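Microcompartments protein (Desulfitobacterium hafniense, PDB 3NWG) probably serves as a building block of a bacterial microcompartment shell, as a subunit with two BMC domains in tandem. Local coordinates at residues A[19-22]-A[23-27]; A[52-55]-A[56-60]; A[62-65]-A[66-69]; A[108-111]-A[112-116]. All blocks are in the same frame, centred on the assembly; numbering follows the deposited sequence.

The four contacts follow one another along the chain, each closing a turn between adjoining residues; none nests in or crosses another. Contact 1 lies in the last turns of helix 13-26 and contact 2 in the first turns of helix 50-64. These two helices of the first BMC domain meet through a hydrogen bond from a serine hydroxyl to a backbone carbonyl and through packing of small side chains. Contact 3 ends helix 50-64 and turns the chain into strand 68-74, while its helical residues reach back to contact 1. Contact 4 stands apart on helix 105-117 of the second BMC domain, its centre more than 20 Å from the centres of the others.

Contact 1 of 4, residues A[19-22]-A[23-27]; sequences AADA and MLKAA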
loop_
_atom_site.group_PDB
_atom_site.type_symbol
_atom_site.label_atom_id
_atom_site.label_comp_id
_atom_site.label_asym_id
_atom_site.label_seq_id
_atom_site.Cartn_x
_atom_site.Cartn_y
_atom_site.Cartn_z
ATOM N N ALA A 19 20.881 9.610 -16.870
ATOM C CA ALA A 19 20.434 10.821 -17.526
ATOM C C ALA A 19 19.807 11.740 -16.485
ATOM O O ALA A 19 20.042 12.949 -16.503
ATOM C CB ALA A 19 19.457 10.507 -18.645
ATOM N N ALA A 20 19.035 11.160 -15.563
ATOM C CA ALA A 20 18.325 11.941 -14.546
ATOM C C ALA A 20 19.324 12.631 -13.640
ATOM O O ALA A 20 19.117 13.769 -13.230
ATOM C CB ALA A 20 17.382 11.062 -13.733
ATOM N N ASP A 21 20.426 11.948 -13.363
ATOM C CA ASP A 21 21.477 12.482 -12.516
ATOM C C ASP A 21 22.121 13.703 -13.158
ATOM O O ASP A 21 22.363 14.696 -12.484
ATOM C CB ASP A 21 22.544 11.416 -12.281
ATOM C CG ASP A 21 23.582 11.844 -11.260
ATOM O OD1 ASP A 21 23.223 11.882 -10.063
ATOM O OD2 ASP A 21 24.748 12.140 -11.642
ATOM N N ALA A 22 22.408 13.597 -14.456
ATOM C CA ALA A 22 22.942 14.681 -15.261
ATOM C C ALA A 22 21.984 15.876 -15.270
ATOM O O ALA A 22 22.413 17.024 -15.069
ATOM C CB ALA A 22 23.205 14.203 -16.672
HETATM N N MSE A 23 20.694 15.596 -15.473
HETATM C CA MSE A 23 19.653 16.630 -15.581
HETATM C C MSE A 23 19.473 17.446 -14.294
HETATM O O MSE A 23 19.338 18.680 -14.323
HETATM C CB MSE A 23 18.336 15.979 -15.993
HETATM C CG MSE A 23 18.414 15.434 -17.398
HETATM SE SE MSE A 23 16.996 14.218 -17.946
HETATM C CE MSE A 23 15.572 15.561 -18.212
ATOM N N LEU A 24 19.483 16.753 -13.159
ATOM C CA LEU A 24 19.358 17.411 -11.870
ATOM C C LEU A 24 20.560 18.295 -11.570
ATOM O O LEU A 24 20.432 19.304 -10.852
ATOM C CB LEU A 24 19.204 16.374 -10.762
ATOM C CG LEU A 24 17.910 15.579 -10.847
ATOM C CD1 LEU A 24 17.952 14.461 -9.840
ATOM C CD2 LEU A 24 16.686 16.496 -10.634
ATOM N N LYS A 25 21.716 17.913 -12.115
ATOM C CA LYS A 25 22.970 18.569 -11.775
ATOM C C LYS A 25 23.227 19.771 -12.665
ATOM O O LYS A 25 23.964 20.687 -12.296
ATOM C CB LYS A 25 24.129 17.582 -11.890
ATOM C CG LYS A 25 24.209 16.613 -10.748
ATOM C CD LYS A 25 25.357 15.662 -10.920
ATOM C CE LYS A 25 25.454 14.738 -9.725
ATOM N NZ LYS A 25 26.282 13.536 -10.029
ATOM N N ALA A 26 22.586 19.763 -13.832
ATOM C CA ALA A 26 22.922 20.675 -14.902
ATOM C C ALA A 26 22.604 22.137 -14.591
ATOM O O ALA A 26 23.264 23.033 -15.116
ATOM C CB ALA A 26 22.244 20.238 -16.176
ATOM N N ALA A 27 21.615 22.368 -13.730
ATOM C CA ALA A 27 21.023 23.689 -13.544
ATOM C C ALA A 27 19.996 23.586 -12.421
ATOM O O ALA A 27 19.695 22.477 -11.992
ATOM C CB ALA A 27 20.368 24.161 -14.842
#
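Asp21 and Lys25 pair across one turn of helix 13-26, in the first BMC domain, as an i to i+4 salt bridge. Lys25 NZ lies 2.6 Å from Asp21 OD2, approaching on the syn side and 16° out of the carboxylate plane. With CG anti to its backbone N (chi1 -173°), Asp21 turns its carboxylate to the side where the extended Lys25 chain passes; Lys25 CG runs 3.2 Å from Asp21 O on the way. Both ends also hold the second subunit: Asp21 OD1 accepts the backbone N-H of its His174, and Lys25 NZ finds its strongest partner in the carbonyl of its Ser172. A charged pair thus suits this place at a subunit boundary. Putting an alanine in place of Asp21 removes both carboxylate oxygens, and would probably leave the Lys25 ammonium without its charged mate and the His174 N-H of the second subunit without this acceptor. Along the backbone, Met23 N donates to Ala19 O at 2.9 Å and Leu24 N to Ala20 O at 3.0 Å. Near the helix end Lys25 N makes just weak bonds, to Asp21 O at 3.3 Å and Ala22 O at 3.2 Å. Small alanines let helix 50-64 come close, Ala26 meeting Ala59. Met23, a selenomethionine, packs on Val44 and Ile46, its CG set beside the backbone N (chi1 -67°), which brings SE to 3.6 Å from Ala19 O.

Contact 2 of 4, residues A[52-55]-A[56-60]; sequences AVQS and SVTAG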
loop_
_atom_site.group_PDB
_atom_site.type_symbol
_atom_site.label_atom_id
_atom_site.label_comp_id
_atom_site.label_asym_id
_atom_site.label_seq_id
_atom_site.Cartn_x
_atom_site.Cartn_y
_atom_site.Cartn_z
ATOM N N ALA A 52 17.149 27.085 -17.632
ATOM C CA ALA A 52 17.533 26.007 -16.730
ATOM C C ALA A 52 17.048 24.650 -17.260
ATOM O O ALA A 52 17.821 23.691 -17.337
ATOM C CB ALA A 52 17.016 26.275 -15.318
ATOM N N VAL A 53 15.782 24.583 -17.671
ATOM C CA VAL A 53 15.246 23.375 -18.302
ATOM C C VAL A 53 16.004 23.032 -19.599
ATOM O O VAL A 53 16.223 21.858 -19.908
ATOM C CB VAL A 53 13.714 23.482 -18.556
ATOM C CG1 VAL A 53 13.199 22.336 -19.409
ATOM C CG2 VAL A 53 12.959 23.524 -17.245
ATOM N N GLN A 54 16.440 24.036 -20.347
ATOM C CA GLN A 54 17.148 23.739 -21.583
ATOM C C GLN A 54 18.493 23.085 -21.328
ATOM O O GLN A 54 18.915 22.220 -22.106
ATOM C CB GLN A 54 17.321 24.975 -22.456
ATOM C CG GLN A 54 18.193 24.705 -23.688
ATOM C CD GLN A 54 17.519 23.774 -24.694
ATOM O OE1 GLN A 54 16.665 24.216 -25.468
ATOM N NE2 GLN A 54 17.897 22.483 -24.686
ATOM N N SER A 55 19.161 23.481 -20.242
ATOM C CA SER A 55 20.483 22.935 -19.927
ATOM C C SER A 55 20.322 21.514 -19.413
ATOM O O SER A 55 21.053 20.596 -19.803
ATOM C CB SER A 55 21.176 23.781 -18.869
ATOM O OG SER A 55 21.214 25.142 -19.256
ATOM N N SER A 56 19.343 21.357 -18.533
ATOM C CA SER A 56 19.016 20.087 -17.948
ATOM C C SER A 56 18.683 19.058 -19.038
ATOM O O SER A 56 19.235 17.948 -19.036
ATOM C CB SER A 56 17.848 20.295 -17.004
ATOM O OG SER A 56 17.614 19.177 -16.182
ATOM N N VAL A 57 17.819 19.426 -19.984
ATOM C CA VAL A 57 17.473 18.512 -21.091
ATOM C C VAL A 57 18.679 18.153 -21.990
ATOM O O VAL A 57 18.884 16.978 -22.310
ATOM C CB VAL A 57 16.265 19.014 -21.924
ATOM C CG1 VAL A 57 16.072 18.173 -23.189
ATOM C CG2 VAL A 57 14.996 19.005 -21.074
ATOM N N THR A 58 19.486 19.146 -22.367
ATOM C CA THR A 58 20.713 18.880 -23.117
ATOM C C THR A 58 21.641 17.950 -22.335
ATOM O O THR A 58 22.222 17.021 -22.911
ATOM C CB THR A 58 21.448 20.172 -23.514
ATOM O OG1 THR A 58 20.602 20.967 -24.364
ATOM C CG2 THR A 58 22.770 19.847 -24.255
ATOM N N ALA A 59 21.752 18.166 -21.026
ATOM C CA ALA A 59 22.593 17.311 -20.185
ATOM C C ALA A 59 22.172 15.834 -20.283
ATOM O O ALA A 59 23.017 14.949 -20.465
ATOM C CB ALA A 59 22.550 17.777 -18.761
ATOM N N GLY A 60 20.865 15.586 -20.171
ATOM C CA GLY A 60 20.327 14.229 -20.217
ATOM C C GLY A 60 20.524 13.632 -21.589
ATOM O O GLY A 60 20.949 12.487 -21.716
#
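The first turns of helix 50-64, one of the helices covering the antiparallel sheet of the first BMC domain, supply this contact of i to i+4 steps. On the face turned to the sheet, Val53 CG1 and Val57 CG2 meet at 4.1 Å, methyl against methyl. Both valines pack on Ile73 of strand 68-74, and Val57 also reaches Val8 of strand 4-10, so branched apolar side chains fit here. On another face polar groups take over. Gln54 O accepts the backbone N-H of Thr58 at 3.1 Å, and the hydroxyl Thr58 OG1 lies at the same distance from that oxygen. The Gln54 chain leaves with CG anti to its backbone N (chi1 174°) and bends at chi2 (68°), a fold that swings the amide back until NE2 stands 3.1 Å from Thr58 OG1. Gln54 and Thr58, both polar, suit this exposed flank. Serine hydroxyls serve backbone carbonyls: Ser55 OG bonds to Ala51 O one turn back, whereas the buried Ser56 OG crosses to Met23 O on helix 13-26 and so joins the two helices. The main chain keeps regular i to i+4 bonds, Val57 N to Val53 O at 2.9 Å and Ala59 N to Ser55 O at 2.8 Å. The straightest of the series is Ser56 N to Ala52 O, 3.0 Å long with an angle of 169° at the hydrogen.

Contact 3 of 4, residues A[62-65]-A[66-69]; sequences TMAA and HSVL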
loop_
_atom_site.group_PDB
_atom_site.type_symbol
_atom_site.label_atom_id
_atom_site.label_comp_id
_atom_site.label_asym_id
_atom_site.label_seq_id
_atom_site.Cartn_x
_atom_site.Cartn_y
_atom_site.Cartn_z
ATOM N N THR A 62 22.851 14.338 -23.551
ATOM C CA THR A 62 24.280 14.079 -23.592
ATOM C C THR A 62 24.627 12.735 -22.979
ATOM O O THR A 62 25.318 11.946 -23.602
ATOM C CB THR A 62 25.091 15.190 -22.896
ATOM O OG1 THR A 62 24.735 16.457 -23.455
ATOM C CG2 THR A 62 26.579 14.984 -23.107
HETATM N N MSE A 63 24.152 12.471 -21.770
HETATM C CA MSE A 63 24.461 11.217 -21.102
HETATM C C MSE A 63 23.798 10.044 -21.783
HETATM O O MSE A 63 24.454 9.045 -22.054
HETATM C CB MSE A 63 24.095 11.241 -19.620
HETATM C CG MSE A 63 24.883 12.270 -18.802
HETATM SE SE MSE A 63 26.828 12.133 -18.906
HETATM C CE MSE A 63 26.987 10.266 -18.502
ATOM N N ALA A 64 22.513 10.179 -22.088
ATOM C CA ALA A 64 21.754 9.097 -22.698
ATOM C C ALA A 64 22.068 8.805 -24.186
ATOM O O ALA A 64 21.891 7.683 -24.639
ATOM C CB ALA A 64 20.267 9.305 -22.471
ATOM N N ALA A 65 22.547 9.791 -24.935
ATOM C CA ALA A 65 23.022 9.558 -26.329
ATOM C C ALA A 65 22.061 8.753 -27.242
ATOM O O ALA A 65 20.974 9.238 -27.559
ATOM C CB ALA A 65 24.460 8.966 -26.347
ATOM N N HIS A 66 22.439 7.542 -27.659
ATOM C CA HIS A 66 21.611 6.791 -28.626
ATOM C C HIS A 66 20.375 6.074 -28.042
ATOM O O HIS A 66 19.543 5.528 -28.797
ATOM C CB HIS A 66 22.446 5.774 -29.385
ATOM C CG HIS A 66 23.473 6.381 -30.285
ATOM N ND1 HIS A 66 23.173 6.845 -31.550
ATOM C CD2 HIS A 66 24.805 6.572 -30.116
ATOM C CE1 HIS A 66 24.277 7.297 -32.122
ATOM N NE2 HIS A 66 25.280 7.145 -31.271
ATOM N N SER A 67 20.265 6.049 -26.715
ATOM C CA SER A 67 19.126 5.426 -26.072
ATOM C C SER A 67 18.051 6.460 -25.728
ATOM O O SER A 67 17.093 6.157 -25.009
ATOM C CB SER A 67 19.556 4.607 -24.851
ATOM O OG SER A 67 20.054 5.432 -23.826
ATOM N N VAL A 68 18.202 7.676 -26.256
ATOM C CA VAL A 68 17.143 8.672 -26.143
ATOM C C VAL A 68 16.048 8.310 -27.143
ATOM O O VAL A 68 16.316 8.031 -28.320
ATOM C CB VAL A 68 17.659 10.110 -26.388
ATOM C CG1 VAL A 68 16.546 11.145 -26.151
ATOM C CG2 VAL A 68 18.850 10.404 -25.489
ATOM N N LEU A 69 14.812 8.285 -26.668
ATOM C CA LEU A 69 13.702 7.991 -27.544
ATOM C C LEU A 69 12.977 9.282 -27.886
ATOM O O LEU A 69 12.496 9.459 -29.015
ATOM C CB LEU A 69 12.763 6.976 -26.900
ATOM C CG LEU A 69 13.335 5.583 -26.649
ATOM C CD1 LEU A 69 12.303 4.767 -25.921
ATOM C CD2 LEU A 69 13.784 4.897 -27.946
#
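Ala64 O is gripped twice by Ser67, through its backbone N at 3.1 Å and its hydroxyl OG at 3.0 Å. The hydroxyl proton is donated to that carbonyl, the OG sitting between the backbone N and the carbonyl carbon of its own residue (chi1 67°), a position that turns it back to the helix. Beside this pair of bonds lies the tightly packed part: Ala64 CB touches Val68 CG2 at 3.5 Å, and both are apolar groups that fit the inner side of the turn, where Ala64 also rests on Ala19 of helix 13-26 and Val10 of strand 4-10. On this packed side Val68 N adds a weak bond to Ala65 O, at 3.4 Å. Residues 62-69 close the end of helix 50-64 in the first BMC domain and lead into strand 68-74. Ala65 is the first residue to leave helical geometry, its positive phi (49°) turning the chain aside. Replacing Ser67 with an alanine deletes the hydroxyl, and Ala64 O would probably keep the backbone N-H of that residue but lose its second donor, so that the helix end is held less firmly. The outer side is looser. There the small methyl of Ala65 is exposed, and His66, a polar residue suited to the solvent side, points its CB away from the helix end; of its ring, only CG comes near Ala65 C, its covalent neighbour, at 4.1 Å.

Contact 4 of 4, residues A[108-111]-A[112-116]; sequences LIVA and ADTAA
Ala112 N donates to Leu108 O over 2.8 Å, an almost perfectly straight bond (178° at the hydrogen) that points nearly along the C=O axis. It belongs to helix 105-117 of the second BMC domain, where Asp113 N to Ile109 O (2.9 Å) and Ala115 N to Ala111 O (2.8 Å) continue the pattern. Thr114, one turn further on than Val110, gives its N to Val110 O at 2.8 Å, and its OG1, set beside its own backbone N (chi1 -65°), lies 3.1 Å from that oxygen. Leu108 and the short Ala112 meet Ile126 and Val138 of the sheet, Val110 and Thr114 pack on Leu157 of helix 144-160, and Val110 and Asp113 reach Phe72 and Leu74 on strand 68-74 of the first BMC domain. The Asp113 carboxylate is buried yet served on both oxygens: OD1 accepts the backbone N-H of His78, and OD2 forms a salt bridge with Lys117 NZ. With a cation and an N-H beside it, the carboxylate is likely to stay ionised, so that its charge can be kept inside the protein while it links this helix to His78.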
loop_
_atom_site.group_PDB
_atom_site.type_symbol
_atom_site.label_atom_id
_atom_site.label_comp_id
_atom_site.label_asym_id
_atom_site.label_seq_id
_atom_site.Cartn_x
_atom_site.Cartn_y
_atom_site.Cartn_z
ATOM N N LEU A 108 0.557 14.726 -24.530
ATOM C CA LEU A 108 -0.274 14.962 -23.356
ATOM C C LEU A 108 0.055 16.291 -22.660
ATOM O O LEU A 108 -0.854 17.055 -22.335
ATOM C CB LEU A 108 -0.242 13.817 -22.346
ATOM C CG LEU A 108 -1.388 14.126 -21.375
ATOM C CD1 LEU A 108 -2.726 13.609 -21.915
ATOM C CD2 LEU A 108 -1.116 13.680 -19.966
ATOM N N ILE A 109 1.337 16.572 -22.432
ATOM C CA ILE A 109 1.701 17.811 -21.764
ATOM C C ILE A 109 1.148 18.990 -22.537
ATOM O O ILE A 109 0.517 19.875 -21.942
ATOM C CB ILE A 109 3.214 17.942 -21.580
ATOM C CG1 ILE A 109 3.680 17.005 -20.461
ATOM C CG2 ILE A 109 3.607 19.378 -21.242
ATOM C CD1 ILE A 109 5.141 16.586 -20.610
ATOM N N VAL A 110 1.360 18.989 -23.855
ATOM C CA VAL A 110 0.851 20.054 -24.712
ATOM C C VAL A 110 -0.678 20.207 -24.544
ATOM O O VAL A 110 -1.180 21.328 -24.381
ATOM C CB VAL A 110 1.201 19.817 -26.200
ATOM C CG1 VAL A 110 0.364 20.706 -27.089
ATOM C CG2 VAL A 110 2.650 20.085 -26.458
ATOM N N ALA A 111 -1.398 19.079 -24.558
ATOM C CA ALA A 111 -2.857 19.077 -24.481
ATOM C C ALA A 111 -3.363 19.568 -23.133
ATOM O O ALA A 111 -4.281 20.395 -23.075
ATOM C CB ALA A 111 -3.403 17.704 -24.766
ATOM N N ALA A 112 -2.771 19.053 -22.058
ATOM C CA ALA A 112 -3.111 19.501 -20.716
ATOM C C ALA A 112 -2.865 21.007 -20.581
ATOM O O ALA A 112 -3.700 21.723 -20.049
ATOM C CB ALA A 112 -2.328 18.717 -19.665
ATOM N N ASP A 113 -1.729 21.478 -21.096
ATOM C CA ASP A 113 -1.334 22.872 -20.954
ATOM C C ASP A 113 -2.269 23.766 -21.753
ATOM O O ASP A 113 -2.712 24.806 -21.265
ATOM C CB ASP A 113 0.130 23.068 -21.376
ATOM C CG ASP A 113 0.583 24.529 -21.296
ATOM O OD1 ASP A 113 0.705 25.090 -20.170
ATOM O OD2 ASP A 113 0.827 25.116 -22.382
ATOM N N THR A 114 -2.585 23.355 -22.976
ATOM C CA THR A 114 -3.548 24.096 -23.775
ATOM C C THR A 114 -4.934 24.070 -23.104
ATOM O O THR A 114 -5.614 25.088 -23.026
ATOM C CB THR A 114 -3.593 23.585 -25.238
ATOM O OG1 THR A 114 -2.330 23.846 -25.871
ATOM C CG2 THR A 114 -4.691 24.302 -26.040
ATOM N N ALA A 115 -5.333 22.917 -22.584
ATOM C CA ALA A 115 -6.611 22.829 -21.890
ATOM C C ALA A 115 -6.654 23.823 -20.738
ATOM O O ALA A 115 -7.551 24.644 -20.675
ATOM C CB ALA A 115 -6.883 21.400 -21.397
ATOM N N ALA A 116 -5.669 23.779 -19.849
ATOM C CA ALA A 116 -5.656 24.664 -18.681
ATOM C C ALA A 116 -5.626 26.147 -19.060
ATOM O O ALA A 116 -6.143 26.988 -18.331
ATOM C CB ALA A 116 -4.504 24.326 -17.771
#